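PDB 4ECN: leucine-rich repeat protein from Bacteroides thetaiotaomicron, which is of unknown function but, as an extracellular protein built on leucine-rich repeats, probably binds other proteins. Local coordinates for residues K380-I383 with K388-F391; R324-S329 with L371-S376; F354-E359 with R364-E369. One frame throughout, in Å; residues are numbered along the deposited sequence.

Contact 1: residues K380-I383 with K388-F391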
ATOM      1  N   LYS A 380      -7.602 -13.839  -2.687  1.00 53.38           N
ATOM      2  CA  LYS A 380      -6.158 -13.898  -2.956  1.00 53.20           C
ATOM      3  C   LYS A 380      -5.832 -13.287  -4.328  1.00 53.67           C
ATOM      4  O   LYS A 380      -4.855 -12.546  -4.467  1.00 51.19           O
ATOM      5  CB  LYS A 380      -5.677 -15.361  -2.888  1.00 57.00           C
ATOM      6  CG  LYS A 380      -4.159 -15.556  -2.838  1.00 65.45           C
ATOM      7  CD  LYS A 380      -3.803 -17.028  -2.629  1.00 69.08           C
ATOM      8  CE  LYS A 380      -2.318 -17.234  -2.526  1.00 78.19           C
ATOM      9  NZ  LYS A 380      -1.969 -18.624  -2.131  1.00 85.79           N
ATOM     10  N   HIS A 381      -6.677 -13.581  -5.321  1.00 49.52           N
ATOM     11  CA  HIS A 381      -6.517 -13.084  -6.676  1.00 48.10           C
ATOM     12  C   HIS A 381      -6.791 -11.572  -6.730  1.00 49.81           C
ATOM     13  O   HIS A 381      -6.030 -10.853  -7.382  1.00 49.39           O
ATOM     14  CB  HIS A 381      -7.426 -13.841  -7.630  1.00 48.76           C
ATOM     15  CG  HIS A 381      -7.224 -13.439  -9.050  1.00 51.53           C
ATOM     16  ND1 HIS A 381      -6.076 -13.794  -9.742  1.00 53.36           N
ATOM     17  CD2 HIS A 381      -8.030 -12.718  -9.863  1.00 52.09           C
ATOM     18  CE1 HIS A 381      -6.220 -13.275 -10.950  1.00 52.42           C
ATOM     19  NE2 HIS A 381      -7.386 -12.623 -11.070  1.00 52.09           N
ATOM     20  N   ARG A 382      -7.821 -11.090  -5.999  1.00 44.04           N
ATOM     21  CA  ARG A 382      -8.141  -9.664  -5.909  1.00 42.93           C
ATOM     22  C   ARG A 382      -6.947  -8.856  -5.387  1.00 47.03           C
ATOM     23  O   ARG A 382      -6.674  -7.761  -5.893  1.00 46.96           O
ATOM     24  CB  ARG A 382      -9.349  -9.437  -4.992  1.00 43.30           C
ATOM     25  CG  ARG A 382     -10.441  -8.585  -5.626  1.00 55.71           C
ATOM     26  CD  ARG A 382     -11.444  -7.980  -4.643  1.00 64.10           C
ATOM     27  NE  ARG A 382     -11.818  -8.873  -3.541  1.00 68.38           N
ATOM     28  CZ  ARG A 382     -12.741  -9.828  -3.603  1.00 78.55           C
ATOM     29  NH1 ARG A 382     -13.399 -10.058  -4.737  1.00 69.03           N
ATOM     30  NH2 ARG A 382     -12.995 -10.581  -2.539  1.00 57.84           N
ATOM     31  N   ILE A 383      -6.251  -9.410  -4.372  1.00 44.08           N
ATOM     32  CA  ILE A 383      -5.070  -8.830  -3.730  1.00 44.46           C
ATOM     33  C   ILE A 383      -3.883  -8.887  -4.698  1.00 46.24           C
ATOM     34  O   ILE A 383      -3.134  -7.902  -4.786  1.00 46.50           O
ATOM     35  CB  ILE A 383      -4.737  -9.535  -2.372  1.00 48.74           C
ATOM     36  CG1 ILE A 383      -5.811  -9.257  -1.275  1.00 49.37           C
ATOM     37  CG2 ILE A 383      -3.347  -9.167  -1.870  1.00 49.54           C
ATOM     38  CD1 ILE A 383      -6.093  -7.713  -0.866  1.00 50.71           C
ATOM     39  N   LYS A 388      -1.816  -4.243 -10.461  1.00 38.07           N
ATOM     40  CA  LYS A 388      -2.296  -4.045 -11.825  1.00 36.94           C
ATOM     41  C   LYS A 388      -3.337  -2.918 -11.879  1.00 41.67           C
ATOM     42  O   LYS A 388      -3.210  -2.037 -12.722  1.00 41.31           O
ATOM     43  CB  LYS A 388      -2.879  -5.355 -12.369  1.00 37.64           C
ATOM     44  CG  LYS A 388      -3.023  -5.371 -13.877  1.00 43.76           C
ATOM     45  CD  LYS A 388      -3.371  -6.754 -14.414  1.00 51.80           C
ATOM     46  CE  LYS A 388      -4.817  -7.191 -14.263  1.00 60.94           C
ATOM     47  NZ  LYS A 388      -5.672  -6.730 -15.387  1.00 70.43           N
ATOM     48  N   LYS A 389      -4.330  -2.924 -10.964  1.00 38.54           N
ATOM     49  CA  LYS A 389      -5.424  -1.948 -10.928  1.00 37.58           C
ATOM     50  C   LYS A 389      -4.924  -0.574 -10.491  1.00 41.52           C
ATOM     51  O   LYS A 389      -5.393   0.452 -11.014  1.00 41.62           O
ATOM     52  CB  LYS A 389      -6.583  -2.415  -9.999  1.00 39.84           C
ATOM     53  CG  LYS A 389      -7.228  -3.744 -10.453  1.00 62.92           C
ATOM     54  CD  LYS A 389      -8.481  -4.159  -9.643  1.00 74.39           C
ATOM     55  CE  LYS A 389      -8.660  -5.667  -9.452  1.00 71.44           C
ATOM     56  NZ  LYS A 389      -8.074  -6.165  -8.155  1.00 72.57           N
HETATM   57  N   MSE A 390      -3.969  -0.549  -9.554  1.00 37.72           N
HETATM   58  CA  MSE A 390      -3.410   0.693  -9.019  1.00 36.69           C
HETATM   59  C   MSE A 390      -2.504   1.404  -9.992  1.00 40.25           C
HETATM   60  O   MSE A 390      -2.472   2.626  -9.928  1.00 39.23           O
HETATM   61  CB  MSE A 390      -2.623   0.426  -7.728  1.00 38.74           C
HETATM   62  CG  MSE A 390      -1.955   1.678  -7.138  1.00 44.62           C
HETATM   63 SE   MSE A 390      -1.888   1.659  -5.230  0.75 50.88          SE
HETATM   64  CE  MSE A 390      -0.340   2.492  -4.998  1.00 47.80           C
ATOM     65  N   PHE A 391      -1.744   0.686 -10.853  1.00 38.30           N
ATOM     66  CA  PHE A 391      -0.805   1.384 -11.724  1.00 39.04           C
ATOM     67  C   PHE A 391      -0.848   1.051 -13.200  1.00 44.18           C
ATOM     68  O   PHE A 391      -0.148   1.738 -13.949  1.00 46.25           O
ATOM     69  CB  PHE A 391       0.635   1.057 -11.294  1.00 41.83           C
ATOM     70  CG  PHE A 391       0.997   1.352  -9.858  1.00 44.41           C
ATOM     71  CD1 PHE A 391       1.264   2.650  -9.443  1.00 47.53           C
ATOM     72  CD2 PHE A 391       1.126   0.324  -8.933  1.00 47.19           C
ATOM     73  CE1 PHE A 391       1.596   2.916  -8.118  1.00 48.21           C
ATOM     74  CE2 PHE A 391       1.490   0.593  -7.614  1.00 49.49           C
ATOM     75  CZ  PHE A 391       1.752   1.879  -7.228  1.00 47.15           C
TER
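Lys389 stretches from helix 386-391 to the backbone of Arg382 in helix 377-384, and these two residues supply nearly all of the 69 Å² buried between the segments. The reach is long, since the CA atoms of Arg382 and Lys389 are 9.6 Å apart. CG of Lys389 stands beside its backbone N, opposite the carbonyl carbon (chi1 -61°), which starts the chain toward the other helix; bends at chi3 and chi4 then turn the amine to the carbonyl. NZ of Lys389 stops 3.1 Å from Arg382 O. The CE-NZ bond aims almost straight at that oxygen, at about 167°, so the N-H bonds splay round the line and the pair falls short of a hydrogen bond. What remains is probably an electrostatic attraction, favoured by the carbonyl end of helix 377-384. From Arg382 the side chain contributes its base, CG lying 4.2 Å from Lys389 NZ. CB of Arg382 points away from the lysine, and its guanidinium is drawn off into a salt bridge through NE with Glu369. Arg382 NE and Lys389 NZ are 6.5 Å apart, and the pairing with Glu369 probably eases any repulsion between the two like charges. Both residues are exposed, so this is a surface contact made by a single reaching side chain. Beneath it helix 386-391 turns apolar residues inward: Met390 rests on Ile423, and CG of Met390 lies 3.6 Å above the centre of the Phe391 ring. The two short helices follow one another closely against the repeat sheet, where Lys380 and Phe391 lie on Asp495 and Tyr499 of strand 495-499.

Contact 2: residues R324-S329 with L371-S376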
ATOM      1  N   ARG A 324      -3.104 -17.269  19.320  1.00 49.53           N
ATOM      2  CA  ARG A 324      -1.810 -17.225  18.645  1.00 48.39           C
ATOM      3  C   ARG A 324      -1.828 -16.286  17.430  1.00 51.79           C
ATOM      4  O   ARG A 324      -2.856 -16.099  16.796  1.00 51.36           O
ATOM      5  CB  ARG A 324      -1.380 -18.634  18.252  1.00 45.63           C
ATOM      6  CG  ARG A 324      -1.017 -19.390  19.530  1.00 48.95           C
ATOM      7  CD  ARG A 324       0.048 -20.440  19.352  1.00 56.70           C
ATOM      8  NE  ARG A 324       1.340 -19.864  19.003  1.00 52.28           N
ATOM      9  CZ  ARG A 324       2.364 -20.572  18.549  1.00 67.91           C
ATOM     10  NH1 ARG A 324       2.248 -21.885  18.378  1.00 56.68           N
ATOM     11  NH2 ARG A 324       3.510 -19.973  18.248  1.00 55.33           N
ATOM     12  N   VAL A 325      -0.684 -15.642  17.160  1.00 48.70           N
ATOM     13  CA  VAL A 325      -0.518 -14.662  16.075  1.00 47.43           C
ATOM     14  C   VAL A 325      -0.551 -15.380  14.707  1.00 52.73           C
ATOM     15  O   VAL A 325       0.251 -16.272  14.466  1.00 54.34           O
ATOM     16  CB  VAL A 325       0.791 -13.860  16.279  1.00 49.48           C
ATOM     17  CG1 VAL A 325       1.124 -13.018  15.055  1.00 48.59           C
ATOM     18  CG2 VAL A 325       0.707 -12.991  17.535  1.00 48.37           C
ATOM     19  N   THR A 326      -1.484 -14.991  13.830  1.00 48.25           N
ATOM     20  CA  THR A 326      -1.645 -15.605  12.505  1.00 47.49           C
ATOM     21  C   THR A 326      -1.332 -14.615  11.386  1.00 49.49           C
ATOM     22  O   THR A 326      -1.080 -15.017  10.242  1.00 49.18           O
ATOM     23  CB  THR A 326      -3.050 -16.156  12.339  1.00 53.55           C
ATOM     24  OG1 THR A 326      -4.011 -15.122  12.596  1.00 55.84           O
ATOM     25  CG2 THR A 326      -3.296 -17.341  13.239  1.00 50.67           C
ATOM     26  N   GLY A 327      -1.346 -13.336  11.737  1.00 43.69           N
ATOM     27  CA  GLY A 327      -1.063 -12.240  10.831  1.00 41.55           C
ATOM     28  C   GLY A 327      -0.343 -11.114  11.533  1.00 44.33           C
ATOM     29  O   GLY A 327      -0.647 -10.780  12.679  1.00 44.67           O
ATOM     30  N   LEU A 328       0.626 -10.536  10.854  1.00 40.42           N
ATOM     31  CA  LEU A 328       1.353  -9.398  11.359  1.00 41.00           C
ATOM     32  C   LEU A 328       1.645  -8.422  10.200  1.00 46.32           C
ATOM     33  O   LEU A 328       2.284  -8.828   9.221  1.00 45.87           O
ATOM     34  CB  LEU A 328       2.648  -9.856  12.069  1.00 41.40           C
ATOM     35  CG  LEU A 328       3.664  -8.783  12.475  1.00 45.42           C
ATOM     36  CD1 LEU A 328       3.083  -7.828  13.471  1.00 44.58           C
ATOM     37  CD2 LEU A 328       4.869  -9.419  13.071  1.00 50.82           C
ATOM     38  N   SER A 329       1.170  -7.144  10.319  1.00 42.59           N
ATOM     39  CA  SER A 329       1.446  -6.109   9.317  1.00 42.74           C
ATOM     40  C   SER A 329       2.038  -4.872   9.980  1.00 47.27           C
ATOM     41  O   SER A 329       1.387  -4.234  10.811  1.00 47.46           O
ATOM     42  CB  SER A 329       0.196  -5.735   8.514  1.00 45.62           C
ATOM     43  OG  SER A 329       0.510  -4.746   7.544  1.00 52.01           O
ATOM     44  N   LEU A 371      -5.067  -7.820   4.045  1.00 55.06           N
ATOM     45  CA  LEU A 371      -4.380  -9.075   3.821  1.00 55.09           C
ATOM     46  C   LEU A 371      -4.649  -9.939   5.041  1.00 59.45           C
ATOM     47  O   LEU A 371      -4.346  -9.519   6.165  1.00 60.32           O
ATOM     48  CB  LEU A 371      -2.898  -8.770   3.603  1.00 55.05           C
ATOM     49  CG  LEU A 371      -2.119  -9.789   2.841  1.00 60.14           C
ATOM     50  CD1 LEU A 371      -2.079  -9.426   1.389  1.00 59.59           C
ATOM     51  CD2 LEU A 371      -0.707  -9.807   3.331  1.00 64.13           C
ATOM     52  N   THR A 372      -5.341 -11.065   4.860  1.00 55.46           N
ATOM     53  CA  THR A 372      -5.725 -11.885   6.015  1.00 55.68           C
ATOM     54  C   THR A 372      -5.327 -13.346   5.859  1.00 58.94           C
ATOM     55  O   THR A 372      -5.190 -13.832   4.736  1.00 57.51           O
ATOM     56  CB  THR A 372      -7.251 -11.825   6.264  1.00 66.58           C
ATOM     57  OG1 THR A 372      -7.952 -12.238   5.086  1.00 68.84           O
ATOM     58  CG2 THR A 372      -7.728 -10.466   6.765  1.00 63.60           C
ATOM     59  N   PRO A 373      -5.195 -14.092   6.980  1.00 56.30           N
ATOM     60  CA  PRO A 373      -4.846 -15.503   6.857  1.00 56.62           C
ATOM     61  C   PRO A 373      -5.979 -16.309   6.227  1.00 61.05           C
ATOM     62  O   PRO A 373      -7.166 -16.010   6.429  1.00 60.69           O
ATOM     63  CB  PRO A 373      -4.590 -15.934   8.305  1.00 58.71           C
ATOM     64  CG  PRO A 373      -4.439 -14.663   9.086  1.00 62.40           C
ATOM     65  CD  PRO A 373      -5.318 -13.700   8.403  1.00 57.67           C
ATOM     66  N   ASP A 374      -5.577 -17.340   5.445  1.00 57.59           N
ATOM     67  CA  ASP A 374      -6.418 -18.325   4.761  1.00 56.68           C
ATOM     68  C   ASP A 374      -7.518 -17.633   3.959  1.00 57.81           C
ATOM     69  O   ASP A 374      -8.686 -17.639   4.355  1.00 56.84           O
ATOM     70  CB  ASP A 374      -7.015 -19.320   5.768  1.00 58.69           C
ATOM     71  CG  ASP A 374      -5.981 -20.083   6.562  1.00 71.12           C
ATOM     72  OD1 ASP A 374      -5.266 -20.924   5.959  1.00 72.28           O
ATOM     73  OD2 ASP A 374      -5.919 -19.881   7.795  1.00 78.66           O
HETATM   74  N   MSE A 375      -7.114 -16.987   2.862  1.00 52.32           N
HETATM   75  CA  MSE A 375      -8.034 -16.311   1.956  1.00 50.71           C
HETATM   76  C   MSE A 375      -8.534 -17.281   0.900  1.00 57.03           C
HETATM   77  O   MSE A 375      -7.833 -18.252   0.598  1.00 58.18           O
HETATM   78  CB  MSE A 375      -7.356 -15.106   1.278  1.00 51.11           C
HETATM   79  CG  MSE A 375      -7.052 -13.947   2.213  1.00 55.61           C
HETATM   80 SE   MSE A 375      -6.263 -12.386   1.316  0.75 59.73          SE
HETATM   81  CE  MSE A 375      -4.837 -13.186   0.447  1.00 56.76           C
ATOM     82  N   SER A 376      -9.706 -17.003   0.299  1.00 53.11           N
ATOM     83  CA  SER A 376     -10.206 -17.821  -0.800  1.00 54.00           C
ATOM     84  C   SER A 376      -9.417 -17.521  -2.067  1.00 61.61           C
ATOM     85  O   SER A 376      -8.759 -16.474  -2.140  1.00 61.77           O
ATOM     86  CB  SER A 376     -11.690 -17.564  -1.030  1.00 56.88           C
ATOM     87  OG  SER A 376     -11.945 -16.191  -1.274  1.00 63.65           O
TER
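The ring of Pro373 sets its CG against Thr326, and this corner is the close-packed part of the contact. CG of Pro373 sits 3.6 Å from Thr326 OG1 and equally 3.6 Å from Thr326 O, with Thr326 CB 3.8 Å from the same CG; the two side chains cross at about a right angle. OG1 of Thr326 stands between its backbone N and carbonyl carbon (chi1 55°), which turns it to the proline while it makes a weak hydrogen bond to Asp318 O. Gly327 follows more loosely, its N 4.3 Å from Pro373 CG. Thr326 and Gly327 both face Asp318 across the antiparallel pair with strand 317-319, a classic beta bulge at the start of the leucine-rich-repeat sheet, and on the other side strand 325-329 runs parallel to strand 351-353. Pro373 and Leu371 also lie on Val351 of that strand. Beyond the proline the segments part toward solvent: the exposed Asp374 side chain does not touch 324-329 and hydrogen-bonds Gln451 through OD1. Ser376, farther still, is the N-cap of helix 377-384, its OG bonded to Arg379 N.

Contact 3: residues F354-E359 with R364-E369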
ATOM      1  N   PHE A 354       5.920  -6.069   5.987  1.00 41.73           N
ATOM      2  CA  PHE A 354       6.819  -5.011   6.480  1.00 41.39           C
ATOM      3  C   PHE A 354       6.691  -3.715   5.665  1.00 46.39           C
ATOM      4  O   PHE A 354       7.241  -2.666   6.031  1.00 46.62           O
ATOM      5  CB  PHE A 354       8.272  -5.502   6.425  1.00 43.06           C
ATOM      6  CG  PHE A 354       8.513  -6.743   7.246  1.00 44.34           C
ATOM      7  CD1 PHE A 354       8.638  -6.669   8.635  1.00 46.38           C
ATOM      8  CD2 PHE A 354       8.635  -7.983   6.638  1.00 46.38           C
ATOM      9  CE1 PHE A 354       8.867  -7.817   9.396  1.00 47.08           C
ATOM     10  CE2 PHE A 354       8.902  -9.131   7.398  1.00 49.44           C
ATOM     11  CZ  PHE A 354       9.012  -9.040   8.773  1.00 47.24           C
ATOM     12  N   GLY A 355       5.971  -3.814   4.562  1.00 42.99           N
ATOM     13  CA  GLY A 355       5.723  -2.716   3.640  1.00 43.11           C
ATOM     14  C   GLY A 355       4.789  -3.154   2.541  1.00 47.82           C
ATOM     15  O   GLY A 355       4.530  -4.352   2.413  1.00 49.09           O
ATOM     16  N   THR A 356       4.299  -2.200   1.723  1.00 43.85           N
ATOM     17  CA  THR A 356       3.319  -2.441   0.647  1.00 43.14           C
ATOM     18  C   THR A 356       3.437  -1.365  -0.416  1.00 47.29           C
ATOM     19  O   THR A 356       3.805  -0.232  -0.119  1.00 48.26           O
ATOM     20  CB  THR A 356       1.924  -2.464   1.287  1.00 49.03           C
ATOM     21  OG1 THR A 356       1.743  -3.740   1.877  1.00 52.10           O
ATOM     22  CG2 THR A 356       0.827  -2.251   0.349  1.00 46.67           C
ATOM     23  N   HIS A 357       3.121  -1.721  -1.659  1.00 42.34           N
ATOM     24  CA  HIS A 357       3.118  -0.781  -2.773  1.00 40.84           C
ATOM     25  C   HIS A 357       2.021   0.288  -2.590  1.00 43.67           C
ATOM     26  O   HIS A 357       2.123   1.376  -3.153  1.00 43.67           O
ATOM     27  CB  HIS A 357       2.929  -1.533  -4.105  1.00 40.84           C
ATOM     28  CG  HIS A 357       1.697  -2.363  -4.158  1.00 43.39           C
ATOM     29  ND1 HIS A 357       1.695  -3.663  -3.710  1.00 45.39           N
ATOM     30  CD2 HIS A 357       0.455  -2.042  -4.586  1.00 44.26           C
ATOM     31  CE1 HIS A 357       0.450  -4.093  -3.867  1.00 44.32           C
ATOM     32  NE2 HIS A 357      -0.324  -3.155  -4.410  1.00 44.00           N
ATOM     33  N   SER A 358       1.013  -0.019  -1.760  1.00 40.26           N
ATOM     34  CA  SER A 358      -0.185   0.766  -1.449  1.00 39.86           C
ATOM     35  C   SER A 358      -0.068   1.539  -0.095  1.00 44.72           C
ATOM     36  O   SER A 358      -0.965   2.314   0.237  1.00 43.56           O
ATOM     37  CB  SER A 358      -1.385  -0.183  -1.398  1.00 43.09           C
ATOM     38  OG  SER A 358      -2.628   0.486  -1.541  1.00 62.06           O
ATOM     39  N   GLU A 359       1.029   1.336   0.669  1.00 42.36           N
ATOM     40  CA  GLU A 359       1.259   1.908   1.999  1.00 42.34           C
ATOM     41  C   GLU A 359       1.008   3.454   2.030  1.00 48.10           C
ATOM     42  O   GLU A 359       0.251   3.933   2.884  1.00 47.76           O
ATOM     43  CB  GLU A 359       2.695   1.586   2.441  1.00 43.74           C
ATOM     44  CG  GLU A 359       2.924   1.322   3.925  1.00 47.87           C
ATOM     45  CD  GLU A 359       4.330   0.829   4.236  1.00 61.83           C
ATOM     46  OE1 GLU A 359       5.059   0.475   3.277  1.00 45.03           O
ATOM     47  OE2 GLU A 359       4.727   0.854   5.427  1.00 49.28           O
ATOM     48  N   ARG A 364      -2.264   0.047   5.716  1.00 45.99           N
ATOM     49  CA  ARG A 364      -2.411  -1.395   5.966  1.00 45.82           C
ATOM     50  C   ARG A 364      -3.290  -2.090   4.922  1.00 51.29           C
ATOM     51  O   ARG A 364      -3.175  -3.305   4.745  1.00 52.31           O
ATOM     52  CB  ARG A 364      -3.071  -1.518   7.342  1.00 44.64           C
ATOM     53  CG  ARG A 364      -3.264  -2.875   7.950  1.00 46.56           C
ATOM     54  CD  ARG A 364      -3.877  -2.713   9.327  1.00 45.48           C
ATOM     55  NE  ARG A 364      -3.032  -1.930  10.239  1.00 46.64           N
ATOM     56  CZ  ARG A 364      -3.475  -0.919  10.976  1.00 53.22           C
ATOM     57  NH1 ARG A 364      -4.748  -0.564  10.928  1.00 35.53           N
ATOM     58  NH2 ARG A 364      -2.647  -0.257  11.768  1.00 43.68           N
ATOM     59  N   LEU A 365      -4.204  -1.337   4.283  1.00 47.06           N
ATOM     60  CA  LEU A 365      -5.157  -1.861   3.308  1.00 46.48           C
ATOM     61  C   LEU A 365      -4.669  -1.816   1.861  1.00 52.81           C
ATOM     62  O   LEU A 365      -3.720  -1.100   1.520  1.00 53.26           O
ATOM     63  CB  LEU A 365      -6.456  -1.060   3.364  1.00 45.68           C
ATOM     64  CG  LEU A 365      -7.198  -1.024   4.667  1.00 49.21           C
ATOM     65  CD1 LEU A 365      -8.342  -0.015   4.601  1.00 47.93           C
ATOM     66  CD2 LEU A 365      -7.672  -2.417   5.064  1.00 51.68           C
ATOM     67  N   PHE A 366      -5.370  -2.600   1.025  1.00 49.80           N
ATOM     68  CA  PHE A 366      -5.281  -2.717  -0.422  1.00 50.24           C
ATOM     69  C   PHE A 366      -6.624  -2.302  -0.933  1.00 58.09           C
ATOM     70  O   PHE A 366      -7.548  -3.126  -1.025  1.00 57.91           O
ATOM     71  CB  PHE A 366      -4.885  -4.130  -0.851  1.00 52.17           C
ATOM     72  CG  PHE A 366      -3.526  -4.573  -0.379  1.00 53.86           C
ATOM     73  CD1 PHE A 366      -3.371  -5.198   0.849  1.00 56.48           C
ATOM     74  CD2 PHE A 366      -2.406  -4.397  -1.179  1.00 55.99           C
ATOM     75  CE1 PHE A 366      -2.116  -5.617   1.278  1.00 57.81           C
ATOM     76  CE2 PHE A 366      -1.152  -4.822  -0.753  1.00 58.68           C
ATOM     77  CZ  PHE A 366      -1.013  -5.421   0.476  1.00 56.81           C
ATOM     78  N   GLY A 367      -6.772  -0.991  -1.100  1.00 57.24           N
ATOM     79  CA  GLY A 367      -8.054  -0.401  -1.439  1.00 57.71           C
ATOM     80  C   GLY A 367      -8.897  -0.386  -0.182  1.00 62.52           C
ATOM     81  O   GLY A 367      -8.612   0.383   0.743  1.00 62.41           O
ATOM     82  N   ASP A 368      -9.859  -1.307  -0.102  1.00 60.07           N
ATOM     83  CA  ASP A 368     -10.732  -1.416   1.060  1.00 60.75           C
ATOM     84  C   ASP A 368     -10.500  -2.687   1.832  1.00 63.07           C
ATOM     85  O   ASP A 368     -10.892  -2.737   3.002  1.00 61.34           O
ATOM     86  CB  ASP A 368     -12.215  -1.348   0.655  1.00 63.98           C
ATOM     87  CG  ASP A 368     -12.752   0.057   0.418  1.00 83.68           C
ATOM     88  OD1 ASP A 368     -12.049   1.040   0.790  1.00 84.72           O
ATOM     89  OD2 ASP A 368     -13.894   0.178  -0.086  1.00 93.47           O
ATOM     90  N   GLU A 369      -9.907  -3.731   1.207  1.00 60.26           N
ATOM     91  CA  GLU A 369      -9.729  -4.959   1.987  1.00 60.80           C
ATOM     92  C   GLU A 369      -8.288  -5.111   2.445  1.00 61.51           C
ATOM     93  O   GLU A 369      -7.382  -4.394   2.009  1.00 60.04           O
ATOM     94  CB  GLU A 369     -10.213  -6.246   1.294  1.00 63.17           C
ATOM     95  CG  GLU A 369      -9.922  -6.396  -0.190  1.00 79.20           C
ATOM     96  CD  GLU A 369     -10.568  -7.651  -0.744  1.00 99.85           C
ATOM     97  OE1 GLU A 369     -11.686  -8.002  -0.295  1.00 82.34           O
ATOM     98  OE2 GLU A 369      -9.924  -8.317  -1.586  1.00 98.19           O
TER
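At the edge of the Phe366 ring lies His357 CE1, in the phenyl plane and 3.6 Å from Phe366 CE2. The ring centroids are 5.5 Å apart and the planes inclined at 50°, so the pair is oblique rather than stacked. Thr356 CG2, 3.4 Å from Phe366 CE2, and Ser358 CB, 4.3 Å from Phe366 CD2, also approach the phenyl ring obliquely. CG of Phe366 stands beside its backbone N (chi1 -63°), which carries the ring back to the side chains of residues 356-358. His357 is fixed in rotation by two hydrogen bonds, ND1 to Glu497 and NE2 to His386. Ser358 OG passes 3.6 Å from Leu365 O without bonding it; Ser362 OG hydrogen-bonds both and ties the segments together. Thr356 N donates to Glu359 OE1 at 3.2 Å, from above the carboxylate plane. With a serine in place of Phe366, the Thr356 methyl and CE1 of His357 would probably lose their cover, and a gap would open between the segments. A type I turn at Thr356-Glu359 and a type II' turn at Phe366-Glu369, with Gly367 at positive phi, flank the short helix 359-362. They begin a long excursion between strands 351-353 and 452-456, neighbours in the sheet, consistent with an insertion in a leucine-rich-repeat solenoid.

How the contacts relate
Contact 3 is nested inside the loop closed by contact 2, and contact 1 follows both along the chain. Apolar side chains join all three: Ile383 CG2 lies 3.5 Å from Leu371 CD1, Ile383 CD1 3.8 Å from Phe366 CB, and Leu371 CD1 3.8 Å from Phe366 CE1. At the surface, the salt bridge that links contact 1 to contact 3 measures 2.8 Å from Arg382 NE to Glu369 OE2. The centre of contact 3 is about 11 Å from that of contact 1 and about 14 Å from that of contact 2. A sodium ion bound at Gln314 and Val317 lies near contacts 2 and 3, about 11 Å from the Leu365 side chain.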